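Local coordinates for protein flavodoxin-like domain (Synechococcus elongatus PCC 6301, PDB 3HLY) that probably binds a flavin mononucleotide cofactor and takes part in electron transfer, at residues A[82-87]-A[111-116]; A[57-62]-A[96-101]; A[15-20]-A[126-131]. All coordinates share one frame; numbering follows the deposited sequence.

Interaction 1: A[82-87]-A[111-116]; sequences KQAIGL and HTAFPP
Two rings of 111-116, those of His111 and Phe114, lie against the backbone and the one small side chain of 82-87 where strands 84-88 and 111-112 pair in parallel, closing a beta-alpha-beta unit of the flavodoxin-like fold. Ala84 and His111 send their side chains to the same side of the sheet, and Ala84 CB sits over one face of the imidazole, 4.1 Å from its centroid and displaced toward the rim. The same methyl meets Ala113 CB at 3.5 Å. Phe114 offers a face to Gly86: its CG is wedged between the backbone N and the carbonyl carbon (chi1 46°), a turn that brings the ring over Gly86 CA, at a place where any CB would run into Phe114 CZ. Leu87 O lies at the edge of this ring. Ile85 diverges, resting CG2 against His111 O while its end leads away from 111-116, and the side chain also packs on Phe105 of helix 98-107. The two segments are tied by Ile85 N to His111 O (2.9 Å) and by Ala113 N to Ile85 O (2.7 Å), the latter donor standing well above the carbonyl plane. Further along, one water links the segments, donating to Ile85 O and Phe114 O and accepting from Leu87 N at 2.7 Å.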
ATOM      1  N   LYS A  82      -4.678   7.875 -12.825  1.00 32.77           N
ATOM      2  CA  LYS A  82      -3.460   7.590 -13.578  1.00 46.56           C
ATOM      3  C   LYS A  82      -2.464   6.708 -12.812  1.00 51.11           C
ATOM      4  O   LYS A  82      -1.339   6.485 -13.270  1.00 53.86           O
ATOM      5  CB  LYS A  82      -2.792   8.895 -13.962  1.00 42.06           C
ATOM      6  N   GLN A  83      -2.883   6.193 -11.661  1.00 52.83           N
ATOM      7  CA  GLN A  83      -1.980   5.396 -10.840  1.00 52.57           C
ATOM      8  C   GLN A  83      -2.417   3.969 -10.506  1.00 44.05           C
ATOM      9  O   GLN A  83      -3.572   3.584 -10.727  1.00 33.98           O
ATOM     10  CB  GLN A  83      -1.666   6.181  -9.561  1.00 51.78           C
ATOM     11  CG  GLN A  83      -2.888   6.635  -8.767  1.00 42.20           C
ATOM     12  CD  GLN A  83      -2.586   7.832  -7.859  1.00 41.04           C
ATOM     13  OE1 GLN A  83      -3.409   8.224  -7.031  1.00 34.90           O
ATOM     14  NE2 GLN A  83      -1.400   8.416  -8.022  1.00 30.45           N
ATOM     15  N   ALA A  84      -1.467   3.186  -9.997  1.00 34.36           N
ATOM     16  CA  ALA A  84      -1.723   1.791  -9.622  1.00 26.74           C
ATOM     17  C   ALA A  84      -1.884   1.646  -8.108  1.00 28.46           C
ATOM     18  O   ALA A  84      -1.306   2.404  -7.334  1.00 26.56           O
ATOM     19  CB  ALA A  84      -0.582   0.912 -10.100  1.00 32.42           C
ATOM     20  N   ILE A  85      -2.666   0.651  -7.699  1.00 29.26           N
ATOM     21  CA  ILE A  85      -2.905   0.380  -6.299  1.00 23.95           C
ATOM     22  C   ILE A  85      -2.456  -1.044  -5.976  1.00 27.17           C
ATOM     23  O   ILE A  85      -2.872  -2.001  -6.635  1.00 21.96           O
ATOM     24  CB  ILE A  85      -4.410   0.520  -5.945  1.00 21.87           C
ATOM     25  CG1 ILE A  85      -4.637   0.133  -4.481  1.00 29.40           C
ATOM     26  CG2 ILE A  85      -5.265  -0.344  -6.861  1.00 24.19           C
ATOM     27  CD1 ILE A  85      -3.984   1.079  -3.508  1.00 23.28           C
ATOM     28  N   GLY A  86      -1.562  -1.160  -5.005  1.00 29.26           N
ATOM     29  CA  GLY A  86      -1.092  -2.465  -4.574  1.00 19.90           C
ATOM     30  C   GLY A  86      -1.659  -2.662  -3.186  1.00 25.08           C
ATOM     31  O   GLY A  86      -1.419  -1.849  -2.299  1.00 35.36           O
ATOM     32  N   LEU A  87      -2.431  -3.721  -2.994  1.00 23.26           N
ATOM     33  CA  LEU A  87      -3.018  -3.997  -1.694  1.00 25.86           C
ATOM     34  C   LEU A  87      -2.419  -5.267  -1.076  1.00 25.07           C
ATOM     35  O   LEU A  87      -2.085  -6.211  -1.785  1.00 28.53           O
ATOM     36  CB  LEU A  87      -4.535  -4.158  -1.847  1.00 15.63           C
ATOM     37  CG  LEU A  87      -5.267  -2.875  -2.256  1.00 30.20           C
ATOM     38  CD1 LEU A  87      -6.722  -3.172  -2.584  1.00 27.51           C
ATOM     39  CD2 LEU A  87      -5.172  -1.851  -1.124  1.00 28.98           C
ATOM     40  N   HIS A 111      -5.810   1.125 -11.496  1.00 38.11           N
ATOM     41  CA  HIS A 111      -5.680  -0.285 -11.856  1.00 39.11           C
ATOM     42  C   HIS A 111      -4.798  -0.922 -10.758  1.00 29.82           C
ATOM     43  O   HIS A 111      -4.214  -0.204  -9.936  1.00 26.00           O
ATOM     44  CB  HIS A 111      -5.078  -0.462 -13.264  1.00 37.55           C
ATOM     45  CG  HIS A 111      -3.715   0.126 -13.442  1.00 41.88           C
ATOM     46  ND1 HIS A 111      -2.620  -0.635 -13.788  1.00 40.86           N
ATOM     47  CD2 HIS A 111      -3.280   1.407 -13.394  1.00 44.08           C
ATOM     48  CE1 HIS A 111      -1.572   0.150 -13.952  1.00 43.11           C
ATOM     49  NE2 HIS A 111      -1.945   1.395 -13.719  1.00 48.29           N
ATOM     50  N   THR A 112      -4.724  -2.251 -10.706  1.00 29.75           N
ATOM     51  CA  THR A 112      -3.911  -2.902  -9.669  1.00 25.32           C
ATOM     52  C   THR A 112      -2.426  -2.818  -9.984  1.00 37.28           C
ATOM     53  O   THR A 112      -2.020  -2.946 -11.136  1.00 43.90           O
ATOM     54  CB  THR A 112      -4.266  -4.390  -9.509  1.00 32.50           C
ATOM     55  OG1 THR A 112      -4.056  -5.059 -10.758  1.00 43.54           O
ATOM     56  CG2 THR A 112      -5.706  -4.557  -9.070  1.00 34.18           C
ATOM     57  N   ALA A 113      -1.595  -2.606  -8.971  1.00 41.53           N
ATOM     58  CA  ALA A 113      -0.158  -2.525  -9.230  1.00 39.38           C
ATOM     59  C   ALA A 113       0.432  -3.937  -9.331  1.00 37.71           C
ATOM     60  O   ALA A 113       1.476  -4.142  -9.945  1.00 37.54           O
ATOM     61  CB  ALA A 113       0.531  -1.727  -8.132  1.00 30.19           C
ATOM     62  N   PHE A 114      -0.265  -4.891  -8.721  1.00 30.16           N
ATOM     63  CA  PHE A 114       0.097  -6.304  -8.704  1.00 27.02           C
ATOM     64  C   PHE A 114      -1.095  -7.044  -8.092  1.00 33.72           C
ATOM     65  O   PHE A 114      -1.985  -6.418  -7.532  1.00 30.51           O
ATOM     66  CB  PHE A 114       1.379  -6.560  -7.870  1.00 16.83           C
ATOM     67  CG  PHE A 114       1.420  -5.859  -6.516  1.00 23.44           C
ATOM     68  CD1 PHE A 114       2.284  -4.780  -6.303  1.00 24.18           C
ATOM     69  CD2 PHE A 114       0.629  -6.297  -5.456  1.00 15.50           C
ATOM     70  CE1 PHE A 114       2.363  -4.138  -5.035  1.00 22.31           C
ATOM     71  CE2 PHE A 114       0.698  -5.668  -4.190  1.00 20.87           C
ATOM     72  CZ  PHE A 114       1.562  -4.591  -3.980  1.00 14.69           C
ATOM     73  N   PRO A 115      -1.144  -8.384  -8.202  1.00 34.53           N
ATOM     74  CA  PRO A 115      -2.302  -9.064  -7.596  1.00 32.12           C
ATOM     75  C   PRO A 115      -2.342  -8.869  -6.077  1.00 33.43           C
ATOM     76  O   PRO A 115      -1.324  -8.996  -5.391  1.00 28.78           O
ATOM     77  CB  PRO A 115      -2.093 -10.538  -7.975  1.00 25.93           C
ATOM     78  CG  PRO A 115      -1.370 -10.449  -9.301  1.00 33.45           C
ATOM     79  CD  PRO A 115      -0.378  -9.298  -9.070  1.00 30.83           C
ATOM     80  N   PRO A 116      -3.528  -8.572  -5.529  1.00 36.97           N
ATOM     81  CA  PRO A 116      -3.622  -8.379  -4.083  1.00 25.81           C
ATOM     82  C   PRO A 116      -2.888  -9.486  -3.314  1.00 36.15           C
ATOM     83  O   PRO A 116      -3.015 -10.659  -3.644  1.00 36.02           O
ATOM     84  CB  PRO A 116      -5.130  -8.394  -3.843  1.00 32.78           C
ATOM     85  CG  PRO A 116      -5.658  -7.706  -5.091  1.00 36.91           C
ATOM     86  CD  PRO A 116      -4.838  -8.378  -6.183  1.00 38.52           C
TER
HETATM   87  O   HOH W   1      -3.340  -4.860  -5.306  1.00 23.20           O

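Interaction 2: A[57-62]-A[96-101]; sequences LGTPPS and EPIDAL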
ATOM      1  N   LEU A  57      -0.932  -0.064  -0.111  1.00 17.41           N
ATOM      2  CA  LEU A  57      -1.595   0.070   1.177  1.00 29.74           C
ATOM      3  C   LEU A  57      -1.791  -1.267   1.913  1.00 28.23           C
ATOM      4  O   LEU A  57      -2.176  -2.272   1.315  1.00 28.12           O
ATOM      5  CB  LEU A  57      -2.958   0.726   0.947  1.00 37.94           C
ATOM      6  CG  LEU A  57      -3.722   1.270   2.137  1.00 44.99           C
ATOM      7  CD1 LEU A  57      -2.923   2.415   2.733  1.00 43.24           C
ATOM      8  CD2 LEU A  57      -5.117   1.731   1.690  1.00 40.62           C
ATOM      9  N   GLY A  58      -1.503  -1.281   3.208  1.00 26.20           N
ATOM     10  CA  GLY A  58      -1.728  -2.486   3.988  1.00 22.15           C
ATOM     11  C   GLY A  58      -3.164  -2.344   4.463  1.00 34.07           C
ATOM     12  O   GLY A  58      -3.629  -1.219   4.632  1.00 35.72           O
ATOM     13  N   THR A  59      -3.883  -3.445   4.657  1.00 26.62           N
ATOM     14  CA  THR A  59      -5.271  -3.343   5.112  1.00 28.40           C
ATOM     15  C   THR A  59      -5.378  -2.757   6.509  1.00 41.83           C
ATOM     16  O   THR A  59      -4.678  -3.174   7.431  1.00 39.75           O
ATOM     17  CB  THR A  59      -5.989  -4.701   5.137  1.00 32.51           C
ATOM     18  OG1 THR A  59      -5.194  -5.642   5.863  1.00 38.81           O
ATOM     19  CG2 THR A  59      -6.235  -5.212   3.725  1.00 34.77           C
ATOM     20  N   PRO A  60      -6.223  -1.733   6.659  1.00 61.90           N
ATOM     21  CA  PRO A  60      -6.446  -1.068   7.942  1.00 63.91           C
ATOM     22  C   PRO A  60      -7.708  -1.560   8.623  1.00 66.92           C
ATOM     23  O   PRO A  60      -8.769  -1.659   8.012  1.00 70.73           O
ATOM     24  CB  PRO A  60      -6.534   0.402   7.568  1.00 61.39           C
ATOM     25  CG  PRO A  60      -7.154   0.355   6.204  1.00 64.47           C
ATOM     26  CD  PRO A  60      -6.529  -0.829   5.532  1.00 63.11           C
ATOM     27  N   PRO A  61      -7.610  -1.828   9.925  1.00 64.79           N
ATOM     28  CA  PRO A  61      -8.744  -2.314  10.711  1.00 64.85           C
ATOM     29  C   PRO A  61     -10.021  -1.544  10.552  1.00 52.74           C
ATOM     30  O   PRO A  61     -10.026  -0.321  10.438  1.00 47.85           O
ATOM     31  CB  PRO A  61      -8.272  -2.185  12.139  1.00 62.02           C
ATOM     32  CG  PRO A  61      -7.386  -0.975  12.077  1.00 62.73           C
ATOM     33  CD  PRO A  61      -6.618  -1.172  10.792  1.00 57.08           C
ATOM     34  N   SER A  62     -11.090  -2.325  10.599  1.00 57.37           N
ATOM     35  CA  SER A  62     -12.489  -1.923  10.539  1.00 61.42           C
ATOM     36  C   SER A  62     -12.874  -0.642  11.271  1.00 67.84           C
ATOM     37  O   SER A  62     -13.519   0.234  10.697  1.00 67.29           O
ATOM     38  CB  SER A  62     -13.311  -3.048  11.126  1.00 67.21           C
ATOM     39  OG  SER A  62     -13.410  -4.117  10.213  1.00 71.49           O
ATOM     40  N   GLU A  96     -10.288  -4.111   7.617  1.00 66.01           N
ATOM     41  CA  GLU A  96     -11.072  -4.012   6.395  1.00 65.34           C
ATOM     42  C   GLU A  96     -10.631  -5.045   5.366  1.00 62.83           C
ATOM     43  O   GLU A  96      -9.439  -5.287   5.187  1.00 62.91           O
ATOM     44  CB  GLU A  96     -10.924  -2.619   5.778  1.00 65.16           C
ATOM     45  CG  GLU A  96     -12.132  -1.721   5.936  1.00 75.96           C
ATOM     46  CD  GLU A  96     -12.164  -0.620   4.892  1.00 88.80           C
ATOM     47  OE1 GLU A  96     -11.179   0.152   4.803  1.00 91.62           O
ATOM     48  OE2 GLU A  96     -13.174  -0.532   4.157  1.00 85.46           O
ATOM     49  N   PRO A  97     -11.592  -5.665   4.669  1.00 59.74           N
ATOM     50  CA  PRO A  97     -11.303  -6.678   3.646  1.00 56.92           C
ATOM     51  C   PRO A  97     -10.620  -6.075   2.412  1.00 43.85           C
ATOM     52  O   PRO A  97     -10.960  -4.971   1.986  1.00 35.53           O
ATOM     53  CB  PRO A  97     -12.688  -7.234   3.303  1.00 54.31           C
ATOM     54  CG  PRO A  97     -13.519  -6.924   4.527  1.00 55.70           C
ATOM     55  CD  PRO A  97     -13.042  -5.555   4.906  1.00 53.89           C
ATOM     56  N   ILE A  98      -9.669  -6.801   1.836  1.00 38.43           N
ATOM     57  CA  ILE A  98      -8.965  -6.325   0.644  1.00 38.03           C
ATOM     58  C   ILE A  98      -9.949  -5.892  -0.438  1.00 30.14           C
ATOM     59  O   ILE A  98      -9.839  -4.804  -0.994  1.00 45.28           O
ATOM     60  CB  ILE A  98      -8.025  -7.433   0.067  1.00 45.08           C
ATOM     61  CG1 ILE A  98      -6.637  -7.310   0.697  1.00 40.71           C
ATOM     62  CG2 ILE A  98      -7.934  -7.328  -1.448  1.00 40.16           C
ATOM     63  CD1 ILE A  98      -5.664  -8.349   0.222  1.00 42.95           C
ATOM     64  N   ASP A  99     -10.925  -6.750  -0.712  1.00 32.42           N
ATOM     65  CA  ASP A  99     -11.933  -6.501  -1.736  1.00 39.83           C
ATOM     66  C   ASP A  99     -12.627  -5.139  -1.616  1.00 44.73           C
ATOM     67  O   ASP A  99     -12.854  -4.461  -2.621  1.00 47.40           O
ATOM     68  CB  ASP A  99     -12.966  -7.624  -1.698  1.00 49.31           C
ATOM     69  CG  ASP A  99     -12.324  -9.004  -1.615  1.00 64.74           C
ATOM     70  OD1 ASP A  99     -12.380  -9.753  -2.613  1.00 67.02           O
ATOM     71  OD2 ASP A  99     -11.750  -9.339  -0.549  1.00 64.31           O
ATOM     72  N   ALA A 100     -12.960  -4.741  -0.388  1.00 45.00           N
ATOM     73  CA  ALA A 100     -13.629  -3.466  -0.149  1.00 42.89           C
ATOM     74  C   ALA A 100     -12.763  -2.284  -0.598  1.00 45.13           C
ATOM     75  O   ALA A 100     -13.246  -1.382  -1.285  1.00 43.22           O
ATOM     76  CB  ALA A 100     -13.977  -3.331   1.337  1.00 41.83           C
ATOM     77  N   LEU A 101     -11.492  -2.289  -0.197  1.00 42.86           N
ATOM     78  CA  LEU A 101     -10.565  -1.231  -0.576  1.00 36.87           C
ATOM     79  C   LEU A 101     -10.389  -1.250  -2.079  1.00 33.48           C
ATOM     80  O   LEU A 101     -10.440  -0.212  -2.723  1.00 39.84           O
ATOM     81  CB  LEU A 101      -9.188  -1.434   0.068  1.00 47.17           C
ATOM     82  CG  LEU A 101      -9.000  -1.160   1.557  1.00 52.10           C
ATOM     83  CD1 LEU A 101      -9.351   0.289   1.860  1.00 39.97           C
ATOM     84  CD2 LEU A 101      -9.879  -2.102   2.358  1.00 67.65           C
TER
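Glu96 and Thr59 carry most of this contact, in which the loop after strand 54-58 meets the residues that start helix 98-107. This loop leaves the C-terminal end of a parallel strand in the flavodoxin-like fold, the edge where flavodoxins bind FMN and where this domain probably does too. Glu96 N donates to Pro60 O at 2.9 Å in a nearly straight bond (166°), approaching from above the carbonyl plane. The backbone sets Glu96 CB 3.2 Å from Pro60 O; the off-staggered chi1 (-106°) and the extended chain beyond CG then set the course of the carboxylate, and Glu96 OE1 comes no nearer than 4.3 Å to Pro60 CG. Thr59 divides its branches: CG2, anti to its own carbonyl carbon, packs on Ile98 CG1 at 3.7 Å and on Glu96 O, whereas OG1 makes a weak hydrogen bond with Asp89. The Thr59 and Ile98 side chains meet at a slant, CG2 methyl against CG1 methylene. Deeper in, the methyls Leu57 CD2 and Leu101 CD1 only just meet, at 4.5 Å. Leu87 of strand 84-88 touches both leucines, and helix 66-78 packs alongside through Leu72 on Pro60 and Glu96, Ile75 on Leu57 and Phe76 on Leu101.

Interaction 3: A[15-20]-A[126-131]; sequences DRLSQA and AIYQQC
Tyr128 reaches from helix 125-144 to Arg16, Leu17 and Ala20 of helix 14-27, joining the last and first helices of the flavodoxin-like fold, and illustrates how one long aromatic side chain can span a helix pair, here with segment axes 8.6 Å apart at closest and inclined at 44°. From CB the ring departs anti to the residue's own carbonyl carbon (chi1 -70°), which carries it across to the other helix. CD1 comes first, near Ala20 CB at 4.2 Å and Arg16 O. CE1 follows, near both Arg16 CG and Leu17 CD2, the latter 3.9 Å away. CZ rests on Arg16 CG at 3.6 Å, and OH ends beside Arg16 CD at 3.2 Å. The arginine's aliphatic part thus crosses the phenol end at a slant, and its guanidinium plane is turned 42° from the ring. Next to the tyrosine, Ala20 CB meets Cys131 CB at 3.5 Å, while Leu17 CD2 touches both Cys131 SG and Ile127 CG2. Replacing Tyr128 by an alanine would probably strip the ring from the methylenes of Arg16 and open a gap beside Leu17 CD2. Pro123 packs on both Leu17 and Tyr128. With the side-chain contacts almost all apolar and no hydrogen bond joining 15-20 to 126-131, the two segments are held chiefly by shape and apolar contact, whereas Arg16 lies at the exposed margin.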
ATOM      1  N   ASP A  15       4.586  -3.797   9.205  1.00 38.63           N
ATOM      2  CA  ASP A  15       5.982  -3.369   9.065  1.00 48.52           C
ATOM      3  C   ASP A  15       6.744  -4.309   8.127  1.00 44.10           C
ATOM      4  O   ASP A  15       7.401  -3.882   7.173  1.00 42.08           O
ATOM      5  CB  ASP A  15       6.716  -3.389  10.414  1.00 57.78           C
ATOM      6  CG  ASP A  15       6.170  -2.381  11.404  1.00 73.29           C
ATOM      7  OD1 ASP A  15       6.210  -1.161  11.120  1.00 80.58           O
ATOM      8  OD2 ASP A  15       5.708  -2.816  12.480  1.00 74.90           O
ATOM      9  N   ARG A  16       6.628  -5.597   8.426  1.00 30.85           N
ATOM     10  CA  ARG A  16       7.326  -6.655   7.716  1.00 35.57           C
ATOM     11  C   ARG A  16       6.865  -6.938   6.287  1.00 33.60           C
ATOM     12  O   ARG A  16       7.677  -7.196   5.408  1.00 27.67           O
ATOM     13  CB  ARG A  16       7.236  -7.923   8.556  1.00 43.91           C
ATOM     14  CG  ARG A  16       8.453  -8.785   8.501  1.00 55.79           C
ATOM     15  CD  ARG A  16       8.556  -9.583   9.780  1.00 67.97           C
ATOM     16  NE  ARG A  16       8.736  -8.735  10.954  1.00 75.30           N
ATOM     17  CZ  ARG A  16       8.815  -9.201  12.197  1.00 81.85           C
ATOM     18  NH1 ARG A  16       8.724 -10.506  12.428  1.00 75.89           N
ATOM     19  NH2 ARG A  16       8.999  -8.364  13.210  1.00 86.22           N
ATOM     20  N   LEU A  17       5.566  -6.916   6.054  1.00 21.77           N
ATOM     21  CA  LEU A  17       5.079  -7.146   4.704  1.00 28.42           C
ATOM     22  C   LEU A  17       5.417  -5.898   3.883  1.00 28.10           C
ATOM     23  O   LEU A  17       5.912  -5.993   2.765  1.00 26.80           O
ATOM     24  CB  LEU A  17       3.577  -7.366   4.724  1.00 27.15           C
ATOM     25  CG  LEU A  17       3.100  -8.546   5.569  1.00 22.86           C
ATOM     26  CD1 LEU A  17       1.669  -8.317   6.029  1.00 29.61           C
ATOM     27  CD2 LEU A  17       3.223  -9.800   4.764  1.00 25.07           C
ATOM     28  N   SER A  18       5.176  -4.728   4.465  1.00 23.43           N
ATOM     29  CA  SER A  18       5.451  -3.474   3.762  1.00 25.94           C
ATOM     30  C   SER A  18       6.943  -3.316   3.440  1.00 31.14           C
ATOM     31  O   SER A  18       7.289  -2.814   2.373  1.00 35.37           O
ATOM     32  CB  SER A  18       4.910  -2.276   4.562  1.00 25.57           C
ATOM     33  OG  SER A  18       5.650  -2.021   5.752  1.00 36.97           O
ATOM     34  N   GLN A  19       7.824  -3.771   4.335  1.00 24.98           N
ATOM     35  CA  GLN A  19       9.266  -3.680   4.098  1.00 18.59           C
ATOM     36  C   GLN A  19       9.705  -4.617   2.970  1.00 31.48           C
ATOM     37  O   GLN A  19      10.577  -4.279   2.173  1.00 25.88           O
ATOM     38  CB  GLN A  19      10.041  -4.042   5.369  1.00 26.21           C
ATOM     39  CG  GLN A  19      10.240  -2.898   6.332  1.00 44.32           C
ATOM     40  CD  GLN A  19      10.778  -3.367   7.672  1.00 49.16           C
ATOM     41  OE1 GLN A  19      11.382  -4.442   7.777  1.00 46.61           O
ATOM     42  NE2 GLN A  19      10.566  -2.561   8.704  1.00 52.30           N
ATOM     43  N   ALA A  20       9.113  -5.810   2.937  1.00 24.07           N
ATOM     44  CA  ALA A  20       9.404  -6.807   1.920  1.00 22.25           C
ATOM     45  C   ALA A  20       8.995  -6.253   0.541  1.00 20.63           C
ATOM     46  O   ALA A  20       9.728  -6.397  -0.430  1.00 36.76           O
ATOM     47  CB  ALA A  20       8.637  -8.084   2.218  1.00 19.99           C
ATOM     48  N   ALA A 126       7.598 -17.712   2.339  1.00 51.17           N
ATOM     49  CA  ALA A 126       6.923 -17.766   1.050  1.00 43.34           C
ATOM     50  C   ALA A 126       6.166 -16.461   0.802  1.00 40.59           C
ATOM     51  O   ALA A 126       6.304 -15.841  -0.253  1.00 43.97           O
ATOM     52  CB  ALA A 126       5.961 -18.939   1.026  1.00 42.10           C
ATOM     53  N   ILE A 127       5.361 -16.057   1.780  1.00 36.20           N
ATOM     54  CA  ILE A 127       4.599 -14.824   1.680  1.00 29.58           C
ATOM     55  C   ILE A 127       5.514 -13.607   1.500  1.00 32.74           C
ATOM     56  O   ILE A 127       5.208 -12.701   0.716  1.00 31.29           O
ATOM     57  CB  ILE A 127       3.739 -14.599   2.940  1.00 41.28           C
ATOM     58  CG1 ILE A 127       2.610 -15.632   2.998  1.00 42.62           C
ATOM     59  CG2 ILE A 127       3.157 -13.178   2.928  1.00 44.61           C
ATOM     60  CD1 ILE A 127       1.557 -15.438   1.944  1.00 35.67           C
ATOM     61  N   TYR A 128       6.626 -13.580   2.229  1.00 31.18           N
ATOM     62  CA  TYR A 128       7.551 -12.460   2.134  1.00 38.90           C
ATOM     63  C   TYR A 128       8.225 -12.421   0.781  1.00 38.93           C
ATOM     64  O   TYR A 128       8.561 -11.345   0.285  1.00 30.54           O
ATOM     65  CB  TYR A 128       8.600 -12.515   3.242  1.00 39.80           C
ATOM     66  CG  TYR A 128       8.028 -12.222   4.603  1.00 35.51           C
ATOM     67  CD1 TYR A 128       7.272 -11.074   4.822  1.00 26.85           C
ATOM     68  CD2 TYR A 128       8.221 -13.103   5.672  1.00 34.81           C
ATOM     69  CE1 TYR A 128       6.716 -10.812   6.065  1.00 38.94           C
ATOM     70  CE2 TYR A 128       7.664 -12.847   6.923  1.00 36.60           C
ATOM     71  CZ  TYR A 128       6.915 -11.705   7.108  1.00 41.40           C
ATOM     72  OH  TYR A 128       6.342 -11.450   8.321  1.00 57.38           O
ATOM     73  N   GLN A 129       8.420 -13.593   0.180  1.00 37.92           N
ATOM     74  CA  GLN A 129       9.037 -13.660  -1.142  1.00 41.10           C
ATOM     75  C   GLN A 129       8.056 -13.090  -2.155  1.00 36.21           C
ATOM     76  O   GLN A 129       8.458 -12.415  -3.098  1.00 39.24           O
ATOM     77  CB  GLN A 129       9.375 -15.103  -1.528  1.00 52.71           C
ATOM     78  CG  GLN A 129      10.039 -15.238  -2.898  1.00 61.71           C
ATOM     79  CD  GLN A 129      11.367 -14.487  -2.989  1.00 74.47           C
ATOM     80  OE1 GLN A 129      12.327 -14.804  -2.279  1.00 79.54           O
ATOM     81  NE2 GLN A 129      11.424 -13.483  -3.862  1.00 69.70           N
ATOM     82  N   GLN A 130       6.770 -13.370  -1.954  1.00 23.88           N
ATOM     83  CA  GLN A 130       5.728 -12.876  -2.841  1.00 28.06           C
ATOM     84  C   GLN A 130       5.603 -11.341  -2.734  1.00 21.04           C
ATOM     85  O   GLN A 130       5.365 -10.656  -3.733  1.00 29.01           O
ATOM     86  CB  GLN A 130       4.398 -13.554  -2.511  1.00 32.68           C
ATOM     87  CG  GLN A 130       3.264 -13.165  -3.446  1.00 39.48           C
ATOM     88  CD  GLN A 130       1.956 -13.805  -3.049  1.00 49.76           C
ATOM     89  OE1 GLN A 130       1.883 -14.526  -2.043  1.00 56.56           O
ATOM     90  NE2 GLN A 130       0.904 -13.543  -3.826  1.00 46.97           N
ATOM     91  N   CYS A 131       5.723 -10.808  -1.525  1.00 21.19           N
ATOM     92  CA  CYS A 131       5.719  -9.353  -1.332  1.00 21.84           C
ATOM     93  C   CYS A 131       6.903  -8.732  -2.098  1.00 23.94           C
ATOM     94  O   CYS A 131       6.758  -7.706  -2.782  1.00 25.05           O
ATOM     95  CB  CYS A 131       5.921  -9.006   0.136  1.00 28.88           C
ATOM     96  SG  CYS A 131       4.509  -9.289   1.178  1.00 35.22           S
TER

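The three contacts sample the alpha/beta/alpha sandwich of the flavodoxin-like fold, whose parallel sheet has strand order 2-1-3-4-5. Interactions 1 and 2 lie about 14 Å apart between centres and touch: Gly86 O and Leu57 N probably hydrogen-bond between neighbouring strands 84-88 and 54-58, and Pro116 packs on Ile98. Along the chain their segments alternate, and helix 98-107 connects the two paired strands of interaction 1. Interaction 3 encloses both in sequence; its centre is about 16 and 17 Å from theirs, without touching either. Strand pairing and loop-to-helix contact thus build the middle of one compact domain, while contact between the first and last helices brings its two ends together around the sheet.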